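PDB 2QH5: mannose-6-phosphate isomerase from Helicobacter pylori, which probably transfers guanylyl from GTP to alpha-D-mannose 1-phosphate, giving GDP-mannose and diphosphate, through the N-terminal nucleotidyltransferase domain that makes up this chain. Local coordinates for residues I5-S11 with L106-S112; K37-E41 with E69-E73; E60-F64 with F226-R232. All blocks are in the same frame, centred on the assembly; numbering follows the deposited sequence.

Interaction 1. Residues I5-S11 with L106-S112; sequences IKNILLS and LLIVTPS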
loop_
_atom_site.group_PDB
_atom_site.type_symbol
_atom_site.label_atom_id
_atom_site.label_comp_id
_atom_site.label_asym_id
_atom_site.label_seq_id
_atom_site.Cartn_x
_atom_site.Cartn_y
_atom_site.Cartn_z
ATOM N N ILE A 5 -11.723 8.062 5.506
ATOM C CA ILE A 5 -10.333 7.735 5.180
ATOM C C ILE A 5 -9.966 6.324 5.664
ATOM O O ILE A 5 -10.062 6.011 6.855
ATOM C CB ILE A 5 -9.327 8.766 5.746
ATOM C CG1 ILE A 5 -9.753 10.204 5.419
ATOM C CG2 ILE A 5 -7.943 8.511 5.191
ATOM C CD1 ILE A 5 -8.875 11.265 6.048
ATOM N N LYS A 6 -9.531 5.487 4.726
ATOM C CA LYS A 6 -9.232 4.093 4.995
ATOM C C LYS A 6 -7.746 3.808 4.954
ATOM O O LYS A 6 -7.049 4.222 4.024
ATOM C CB LYS A 6 -9.897 3.213 3.946
ATOM C CG LYS A 6 -11.241 2.650 4.304
ATOM C CD LYS A 6 -11.524 1.510 3.357
ATOM C CE LYS A 6 -12.837 0.829 3.661
ATOM N NZ LYS A 6 -13.085 -0.247 2.668
ATOM N N ASN A 7 -7.266 3.078 5.955
ATOM C CA ASN A 7 -5.923 2.532 5.913
ATOM C C ASN A 7 -5.980 1.151 5.279
ATOM O O ASN A 7 -6.695 0.281 5.763
ATOM C CB ASN A 7 -5.319 2.447 7.316
ATOM C CG ASN A 7 -3.915 1.860 7.318
ATOM O OD1 ASN A 7 -3.525 1.180 8.267
ATOM N ND2 ASN A 7 -3.154 2.115 6.254
ATOM N N ILE A 8 -5.251 0.960 4.182
ATOM C CA ILE A 8 -5.104 -0.361 3.581
ATOM C C ILE A 8 -3.750 -0.910 3.982
ATOM O O ILE A 8 -2.722 -0.552 3.401
ATOM C CB ILE A 8 -5.217 -0.347 2.054
ATOM C CG1 ILE A 8 -6.475 0.414 1.595
ATOM C CG2 ILE A 8 -5.182 -1.775 1.520
ATOM C CD1 ILE A 8 -7.783 -0.156 2.084
ATOM N N LEU A 9 -3.769 -1.788 4.978
ATOM C CA LEU A 9 -2.552 -2.301 5.599
ATOM C C LEU A 9 -2.160 -3.600 4.899
ATOM O O LEU A 9 -2.743 -4.649 5.148
ATOM C CB LEU A 9 -2.804 -2.525 7.106
ATOM C CG LEU A 9 -1.743 -2.184 8.149
ATOM C CD1 LEU A 9 -2.167 -2.768 9.486
ATOM C CD2 LEU A 9 -0.346 -2.674 7.779
ATOM N N LEU A 10 -1.188 -3.523 3.998
ATOM C CA LEU A 10 -0.790 -4.682 3.212
ATOM C C LEU A 10 0.195 -5.568 3.962
ATOM O O LEU A 10 1.351 -5.181 4.160
ATOM C CB LEU A 10 -0.160 -4.246 1.888
ATOM C CG LEU A 10 -0.973 -3.389 0.916
ATOM C CD1 LEU A 10 -0.049 -2.876 -0.165
ATOM C CD2 LEU A 10 -2.109 -4.165 0.305
ATOM N N SER A 11 -0.258 -6.763 4.348
ATOM C CA SER A 11 0.588 -7.733 5.045
ATOM C C SER A 11 0.856 -8.994 4.223
ATOM O O SER A 11 1.886 -9.643 4.395
ATOM C CB SER A 11 -0.034 -8.105 6.384
ATOM O OG SER A 11 -0.365 -6.937 7.110
ATOM N N LEU A 106 -11.056 7.983 0.728
ATOM C CA LEU A 106 -9.626 8.097 0.460
ATOM C C LEU A 106 -8.876 6.950 1.085
ATOM O O LEU A 106 -9.158 6.548 2.213
ATOM C CB LEU A 106 -9.066 9.427 0.990
ATOM C CG LEU A 106 -9.633 10.732 0.411
ATOM C CD1 LEU A 106 -9.369 11.899 1.354
ATOM C CD2 LEU A 106 -9.099 11.027 -0.993
ATOM N N LEU A 107 -7.901 6.444 0.343
ATOM C CA LEU A 107 -7.185 5.246 0.706
ATOM C C LEU A 107 -5.753 5.590 1.022
ATOM O O LEU A 107 -5.065 6.193 0.208
ATOM C CB LEU A 107 -7.216 4.254 -0.458
ATOM C CG LEU A 107 -8.217 3.103 -0.544
ATOM C CD1 LEU A 107 -9.606 3.482 -0.121
ATOM C CD2 LEU A 107 -8.217 2.581 -1.979
ATOM N N ILE A 108 -5.313 5.207 2.212
ATOM C CA ILE A 108 -3.922 5.324 2.599
ATOM C C ILE A 108 -3.365 3.905 2.617
ATOM O O ILE A 108 -3.686 3.129 3.516
ATOM C CB ILE A 108 -3.781 5.985 3.989
ATOM C CG1 ILE A 108 -4.431 7.368 3.999
ATOM C CG2 ILE A 108 -2.310 6.100 4.405
ATOM C CD1 ILE A 108 -4.536 7.977 5.383
ATOM N N VAL A 109 -2.545 3.581 1.614
ATOM C CA VAL A 109 -2.031 2.226 1.384
ATOM C C VAL A 109 -0.622 2.087 1.952
ATOM O O VAL A 109 0.305 2.738 1.489
ATOM C CB VAL A 109 -2.028 1.883 -0.130
ATOM C CG1 VAL A 109 -1.376 0.541 -0.386
ATOM C CG2 VAL A 109 -3.444 1.896 -0.685
ATOM N N THR A 110 -0.472 1.230 2.960
ATOM C CA THR A 110 0.746 1.178 3.775
ATOM C C THR A 110 1.228 -0.248 3.988
ATOM O O THR A 110 0.559 -1.019 4.664
ATOM C CB THR A 110 0.504 1.816 5.182
ATOM O OG1 THR A 110 -0.644 1.219 5.814
ATOM C CG2 THR A 110 0.259 3.306 5.056
ATOM N N PRO A 111 2.396 -0.607 3.424
ATOM C CA PRO A 111 2.977 -1.920 3.715
ATOM C C PRO A 111 3.323 -2.070 5.200
ATOM O O PRO A 111 3.649 -1.090 5.859
ATOM C CB PRO A 111 4.251 -1.944 2.854
ATOM C CG PRO A 111 4.025 -0.912 1.798
ATOM C CD PRO A 111 3.229 0.161 2.483
ATOM N N SER A 112 3.248 -3.293 5.715
ATOM C CA SER A 112 3.366 -3.539 7.154
ATOM C C SER A 112 4.806 -3.716 7.628
ATOM O O SER A 112 5.091 -3.531 8.806
ATOM C CB SER A 112 2.547 -4.769 7.544
ATOM O OG SER A 112 2.900 -5.875 6.737
#
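Asn7 of strand 5-10 reaches over its parallel neighbour, strand 106-111, and binds it twice through ND2. With CG anti to the backbone N (chi1 179°), the amide lies along the seam, and ND2 donates to Thr110 OG1 at 2.7 Å, the hydroxyl lying in the amide plane, and to Ile108 O at 3.0 Å. Ile108 O also accepts from Ile8 N, and the two donors approach from opposite faces of its carbonyl plane. An amide suits this buried place because its paired N-H groups can serve a hydroxyl and a carbonyl together. Beside Asn7, Ile5 CG2 presses tightly on Ile108 CD1 at 3.5 Å. On the other face beta-branched and leucine chains mesh: Ile8 CG1, beside its backbone N (chi1 -50°), meets Leu107 CG at 3.9 Å, and Leu10 CD1 meets Val109 CG1 at 3.7 Å. Just past strand 106-111, Ser112 N bonds to Leu10 O at 3.1 Å, carrying the pairing into the loop. The pair belongs to the parallel part of the Rossmann-like GT-A sheet, with strand 53-59 beside strand 5-10 and antiparallel strand 184-194 beside 106-111. Helices 39-48 and 119-134 cover the Asn7 face, and helix 90-99 the Ile8 face.

Interaction 2. Residues K37-E41 with E69-E73; sequences KSLFE and EIKNE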
loop_
_atom_site.group_PDB
_atom_site.type_symbol
_atom_site.label_atom_id
_atom_site.label_comp_id
_atom_site.label_asym_id
_atom_site.label_seq_id
_atom_site.Cartn_x
_atom_site.Cartn_y
_atom_site.Cartn_z
ATOM N N LYS A 37 7.485 -5.252 20.348
ATOM C CA LYS A 37 6.515 -4.982 19.286
ATOM C C LYS A 37 7.001 -5.416 17.902
ATOM O O LYS A 37 8.205 -5.482 17.640
ATOM C CB LYS A 37 6.110 -3.503 19.288
ATOM C CG LYS A 37 5.397 -3.065 20.564
ATOM C CD LYS A 37 4.503 -1.856 20.337
ATOM C CE LYS A 37 3.662 -1.558 21.573
ATOM N NZ LYS A 37 2.639 -0.498 21.320
ATOM N N SER A 38 6.040 -5.720 17.030
ATOM C CA SER A 38 6.330 -6.160 15.666
ATOM C C SER A 38 6.151 -5.024 14.664
ATOM O O SER A 38 5.477 -4.028 14.952
ATOM C CB SER A 38 5.427 -7.334 15.279
ATOM O OG SER A 38 4.069 -6.932 15.211
ATOM N N LEU A 39 6.763 -5.177 13.489
ATOM C CA LEU A 39 6.611 -4.204 12.401
ATOM C C LEU A 39 5.142 -4.004 12.053
ATOM O O LEU A 39 4.685 -2.868 11.903
ATOM C CB LEU A 39 7.362 -4.668 11.158
ATOM C CG LEU A 39 8.870 -4.456 11.165
ATOM C CD1 LEU A 39 9.513 -5.133 9.953
ATOM C CD2 LEU A 39 9.182 -2.968 11.202
ATOM N N PHE A 40 4.419 -5.122 11.952
ATOM C CA PHE A 40 2.985 -5.146 11.705
ATOM C C PHE A 40 2.181 -4.277 12.681
ATOM O O PHE A 40 1.402 -3.428 12.247
ATOM C CB PHE A 40 2.463 -6.596 11.701
ATOM C CG PHE A 40 0.964 -6.705 11.578
ATOM C CD1 PHE A 40 0.349 -6.622 10.335
ATOM C CD2 PHE A 40 0.171 -6.881 12.708
ATOM C CE1 PHE A 40 -1.029 -6.700 10.226
ATOM C CE2 PHE A 40 -1.205 -6.963 12.602
ATOM C CZ PHE A 40 -1.807 -6.870 11.364
ATOM N N GLU A 41 2.362 -4.473 13.987
ATOM C CA GLU A 41 1.615 -3.669 14.964
ATOM C C GLU A 41 2.099 -2.220 15.054
ATOM O O GLU A 41 1.329 -1.324 15.398
ATOM C CB GLU A 41 1.590 -4.327 16.344
ATOM C CG GLU A 41 2.918 -4.401 17.051
ATOM C CD GLU A 41 2.799 -5.053 18.410
ATOM O OE1 GLU A 41 3.171 -6.241 18.524
ATOM O OE2 GLU A 41 2.312 -4.385 19.354
ATOM N N GLU A 69 -1.901 -9.760 17.493
ATOM C CA GLU A 69 -0.911 -8.704 17.702
ATOM C C GLU A 69 -1.488 -7.296 17.782
ATOM O O GLU A 69 -0.816 -6.371 18.235
ATOM C CB GLU A 69 0.179 -8.780 16.640
ATOM C CG GLU A 69 1.191 -9.851 16.950
ATOM C CD GLU A 69 2.203 -10.046 15.849
ATOM O OE1 GLU A 69 2.670 -11.188 15.684
ATOM O OE2 GLU A 69 2.529 -9.068 15.148
ATOM N N ILE A 70 -2.732 -7.141 17.343
ATOM C CA ILE A 70 -3.417 -5.855 17.419
ATOM C C ILE A 70 -4.664 -5.916 18.306
ATOM O O ILE A 70 -5.603 -5.138 18.127
ATOM C CB ILE A 70 -3.783 -5.293 16.014
ATOM C CG1 ILE A 70 -4.657 -6.278 15.232
ATOM C CG2 ILE A 70 -2.523 -4.947 15.235
ATOM C CD1 ILE A 70 -5.588 -5.613 14.245
ATOM N N LYS A 71 -4.663 -6.836 19.266
ATOM C CA LYS A 71 -5.771 -6.955 20.210
ATOM C C LYS A 71 -5.777 -5.779 21.188
ATOM O O LYS A 71 -6.841 -5.280 21.560
ATOM C CB LYS A 71 -5.707 -8.292 20.958
ATOM C CG LYS A 71 -6.979 -8.679 21.727
ATOM C CD LYS A 71 -8.102 -9.162 20.807
ATOM C CE LYS A 71 -9.134 -8.069 20.529
ATOM N NZ LYS A 71 -10.146 -8.496 19.521
ATOM N N ASN A 72 -4.583 -5.340 21.583
ATOM C CA ASN A 72 -4.412 -4.157 22.431
ATOM C C ASN A 72 -4.828 -2.864 21.728
ATOM O O ASN A 72 -5.352 -1.944 22.362
ATOM C CB ASN A 72 -2.951 -4.027 22.884
ATOM C CG ASN A 72 -2.633 -4.857 24.120
ATOM O OD1 ASN A 72 -3.482 -5.583 24.642
ATOM N ND2 ASN A 72 -1.397 -4.748 24.595
ATOM N N GLU A 73 -4.598 -2.815 20.417
ATOM C CA GLU A 73 -4.698 -1.582 19.638
ATOM C C GLU A 73 -6.125 -1.196 19.214
ATOM O O GLU A 73 -6.398 -0.019 18.967
ATOM C CB GLU A 73 -3.782 -1.665 18.412
ATOM C CG GLU A 73 -2.433 -2.352 18.652
ATOM C CD GLU A 73 -1.357 -1.418 19.189
ATOM O OE1 GLU A 73 -1.546 -0.184 19.146
ATOM O OE2 GLU A 73 -0.309 -1.925 19.649
#
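Phe40 packs its ring against Ile70, whose CG2 methyl comes obliquely to within 3.6 Å of CE2. The two side chains cross at about a right angle. Because Phe40 CG is anti to the backbone N (chi1 175°), the ring swings off the first turn of helix 39-48 toward the loop that follows helix 63-69. Both residues touch Ile56 of strand 53-59, so a flat ring and a branched aliphatic chain fill the buried angle between helix start, loop and sheet. Ser38 stands just before the helix and gives its hydroxyl proton to Glu69 OE2, 2.6 Å from OG. The hydroxyl meets that oxygen from above the carboxylate plane. The same OG accepts from Glu41 N at 3.2 Å; serine suits the place because a short hydroxyl can donate and accept at once, capping the helix and tying it to Glu69. Glu41 OE1 in turn accepts a weak hydrogen bond from Ser38 N at 3.3 Å, and the pair makes a capping box at this N-terminus. Glu41 CG sits between the backbone N and the carbonyl carbon (chi1 67°), which folds the carboxylate back over the helix start. Three acids gather here: Glu41 OE2 is 3.6 Å from Glu73 OE2, their carboxylate planes nearly perpendicular, and Glu69 is close by. Such crowding might raise their pKa values, though the helix N-terminus, Lys37, Lys32 and the Ser38 hydroxyl would probably offset part. Lys37, its chain extended beyond CG, brings NZ to 3.7 Å from Glu73 OE2, a long salt bridge, while Lys32 offers Glu41 a weak, long ion pair.

Interaction 3. Residues E60-F64 with F226-R232; sequences EKHYF and FEKKIAR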
loop_
_atom_site.group_PDB
_atom_site.type_symbol
_atom_site.label_atom_id
_atom_site.label_comp_id
_atom_site.label_asym_id
_atom_site.label_seq_id
_atom_site.Cartn_x
_atom_site.Cartn_y
_atom_site.Cartn_z
ATOM N N GLU A 60 -4.536 -15.930 4.785
ATOM C CA GLU A 60 -5.489 -16.556 5.696
ATOM C C GLU A 60 -4.788 -17.432 6.737
ATOM O O GLU A 60 -5.324 -17.634 7.821
ATOM C CB GLU A 60 -6.536 -17.356 4.925
ATOM C CG GLU A 60 -5.954 -18.506 4.125
ATOM C CD GLU A 60 -6.959 -19.152 3.206
ATOM O OE1 GLU A 60 -6.586 -20.114 2.501
ATOM O OE2 GLU A 60 -8.121 -18.696 3.189
ATOM N N LYS A 61 -3.587 -17.927 6.414
ATOM C CA LYS A 61 -2.762 -18.659 7.382
ATOM C C LYS A 61 -2.450 -17.811 8.609
ATOM O O LYS A 61 -2.398 -18.332 9.726
ATOM C CB LYS A 61 -1.428 -19.099 6.773
ATOM C CG LYS A 61 -1.502 -20.130 5.669
ATOM C CD LYS A 61 -0.107 -20.360 5.093
ATOM C CE LYS A 61 -0.132 -20.899 3.660
ATOM N NZ LYS A 61 -0.136 -22.393 3.592
ATOM N N HIS A 62 -2.234 -16.510 8.398
ATOM C CA HIS A 62 -1.744 -15.635 9.465
ATOM C C HIS A 62 -2.818 -14.775 10.105
ATOM O O HIS A 62 -2.506 -13.944 10.954
ATOM C CB HIS A 62 -0.581 -14.756 8.980
ATOM C CG HIS A 62 0.367 -15.467 8.069
ATOM N ND1 HIS A 62 0.608 -15.051 6.776
ATOM C CD2 HIS A 62 1.114 -16.582 8.250
ATOM C CE1 HIS A 62 1.469 -15.874 6.204
ATOM N NE2 HIS A 62 1.792 -16.811 7.077
ATOM N N TYR A 63 -4.078 -14.977 9.714
ATOM C CA TYR A 63 -5.176 -14.161 10.240
ATOM C C TYR A 63 -5.102 -14.041 11.761
ATOM O O TYR A 63 -5.013 -12.934 12.300
ATOM C CB TYR A 63 -6.552 -14.700 9.808
ATOM C CG TYR A 63 -7.697 -14.023 10.537
ATOM C CD1 TYR A 63 -8.422 -14.686 11.523
ATOM C CD2 TYR A 63 -8.033 -12.702 10.265
ATOM C CE1 TYR A 63 -9.460 -14.047 12.208
ATOM C CE2 TYR A 63 -9.061 -12.064 10.938
ATOM C CZ TYR A 63 -9.772 -12.737 11.902
ATOM O OH TYR A 63 -10.792 -12.089 12.557
ATOM N N PHE A 64 -5.106 -15.185 12.443
ATOM C CA PHE A 64 -5.161 -15.216 13.905
ATOM C C PHE A 64 -3.885 -14.715 14.572
ATOM O O PHE A 64 -3.929 -14.183 15.685
ATOM C CB PHE A 64 -5.544 -16.612 14.397
ATOM C CG PHE A 64 -6.919 -17.037 13.961
ATOM C CD1 PHE A 64 -8.044 -16.706 14.728
ATOM C CD2 PHE A 64 -7.093 -17.742 12.772
ATOM C CE1 PHE A 64 -9.317 -17.083 14.315
ATOM C CE2 PHE A 64 -8.357 -18.133 12.339
ATOM C CZ PHE A 64 -9.480 -17.797 13.117
ATOM N N PHE A 226 -15.668 -15.711 14.264
ATOM C CA PHE A 226 -14.363 -15.164 14.659
ATOM C C PHE A 226 -14.588 -13.774 15.237
ATOM O O PHE A 226 -13.636 -13.031 15.482
ATOM C CB PHE A 226 -13.364 -15.060 13.495
ATOM C CG PHE A 226 -13.137 -16.342 12.748
ATOM C CD1 PHE A 226 -13.032 -17.555 13.417
ATOM C CD2 PHE A 226 -12.988 -16.326 11.368
ATOM C CE1 PHE A 226 -12.811 -18.737 12.714
ATOM C CE2 PHE A 226 -12.759 -17.499 10.656
ATOM C CZ PHE A 226 -12.671 -18.707 11.330
ATOM N N GLU A 227 -15.863 -13.446 15.447
ATOM C CA GLU A 227 -16.339 -12.119 15.870
ATOM C C GLU A 227 -16.143 -10.975 14.866
ATOM O O GLU A 227 -17.109 -10.284 14.537
ATOM C CB GLU A 227 -15.848 -11.749 17.283
ATOM C CG GLU A 227 -16.303 -12.723 18.380
ATOM C CD GLU A 227 -17.825 -12.920 18.447
ATOM O OE1 GLU A 227 -18.577 -12.270 17.683
ATOM O OE2 GLU A 227 -18.270 -13.738 19.280
ATOM N N LYS A 228 -14.915 -10.781 14.384
ATOM C CA LYS A 228 -14.643 -9.836 13.301
ATOM C C LYS A 228 -15.295 -10.274 11.990
ATOM O O LYS A 228 -15.304 -11.465 11.656
ATOM C CB LYS A 228 -13.139 -9.704 13.058
ATOM C CG LYS A 228 -12.388 -8.870 14.069
ATOM C CD LYS A 228 -12.539 -7.384 13.810
ATOM C CE LYS A 228 -11.801 -6.597 14.866
ATOM N NZ LYS A 228 -12.618 -5.455 15.357
ATOM N N LYS A 229 -15.842 -9.303 11.258
ATOM C CA LYS A 229 -16.239 -9.517 9.876
ATOM C C LYS A 229 -14.971 -9.653 9.052
ATOM O O LYS A 229 -14.059 -8.845 9.163
ATOM C CB LYS A 229 -17.086 -8.360 9.347
ATOM C CG LYS A 229 -17.382 -8.422 7.841
ATOM C CD LYS A 229 -18.081 -7.151 7.360
ATOM C CE LYS A 229 -18.377 -7.194 5.866
ATOM N NZ LYS A 229 -18.734 -5.856 5.296
ATOM N N ILE A 230 -14.933 -10.706 8.249
ATOM C CA ILE A 230 -13.805 -11.046 7.416
ATOM C C ILE A 230 -14.366 -11.119 6.017
ATOM O O ILE A 230 -15.573 -11.239 5.837
ATOM C CB ILE A 230 -13.185 -12.415 7.885
ATOM C CG1 ILE A 230 -11.897 -12.170 8.658
ATOM C CG2 ILE A 230 -12.909 -13.391 6.733
ATOM C CD1 ILE A 230 -12.050 -11.167 9.767
ATOM N N ALA A 231 -13.505 -10.984 5.028
ATOM C CA ALA A 231 -13.857 -11.324 3.668
ATOM C C ALA A 231 -12.675 -12.118 3.148
ATOM O O ALA A 231 -11.540 -11.770 3.465
ATOM C CB ALA A 231 -14.057 -10.078 2.849
ATOM N N ARG A 232 -12.926 -13.223 2.441
ATOM C CA ARG A 232 -11.885 -13.811 1.590
ATOM C C ARG A 232 -12.388 -14.206 0.228
ATOM O O ARG A 232 -13.593 -14.256 -0.013
ATOM C CB ARG A 232 -11.059 -14.941 2.241
ATOM C CG ARG A 232 -11.748 -15.950 3.109
ATOM C CD ARG A 232 -11.861 -17.316 2.440
ATOM N NE ARG A 232 -10.606 -17.943 2.017
ATOM C CZ ARG A 232 -10.551 -18.993 1.193
ATOM N NH1 ARG A 232 -11.667 -19.520 0.708
ATOM N NH2 ARG A 232 -9.388 -19.517 0.840
#
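The backbones keep their distance, the nearest CA atoms, those of Glu60 and Arg232, lying 8.1 Å apart, so long side chains span the gap. Glutamate and arginine suit it, long and oppositely charged: Glu60 OE2 sits at the Arg232 guanidinium edge, 2.8 Å from NE and equally far from NH2 in a salt bridge, the flat groups 13° apart in tilt. Both N-H bonds are bent and weak, since one oxygen is shared. Arg232 bends at chi2 and chi3 to bring that edge round. Flat aromatics fill the space beyond: Phe64 drives its edge into the face of Phe226 in a T-shaped pair, centroids 4.9 Å apart and planes at 88°; Phe64 CZ leads, 3.5 Å from Phe226 CE1. Tyr63, its CG anti to the backbone N, reaches toward the same segment, and its end meets Ile230 and Lys228. Ile230 CD1 lies 3.3 Å from Tyr63 CE2, while the buried hydroxyl has no polar partner in the model. Tyr63 and Phe226 meet obliquely, completing a cluster with Phe64; Phe81 and Tyr63 are also edge-to-face. The contact joins the turn and start of helix 63-69 to strand 230-233 and the loop before it; that strand lies between strands 78-84 and 221-223.

In the fold
All three contacts belong to the nucleotidyltransferase domain. Interaction 1 lies nearest the middle, about 5 Å from the chain's centre, whereas interactions 2 and 3 lie about 18 and 19 Å out. Interactions 1 and 2 touch directly: Leu39 CB is 3.5 Å from Ser112 O, so the helix start abuts the turns just past the strands. Interaction 3 touches neither, its centre being about 17 Å from that of interaction 1 and 16 Å from that of interaction 2. Helix 63-69 still links it to 69-73, and both 1 and 3 reach the same sheet. The unmodelled residues 13-25, soon after strand 5-10, include most of the glycine-rich segment that in relatives binds the nucleotide, so interaction 1 probably ends beside the GTP site.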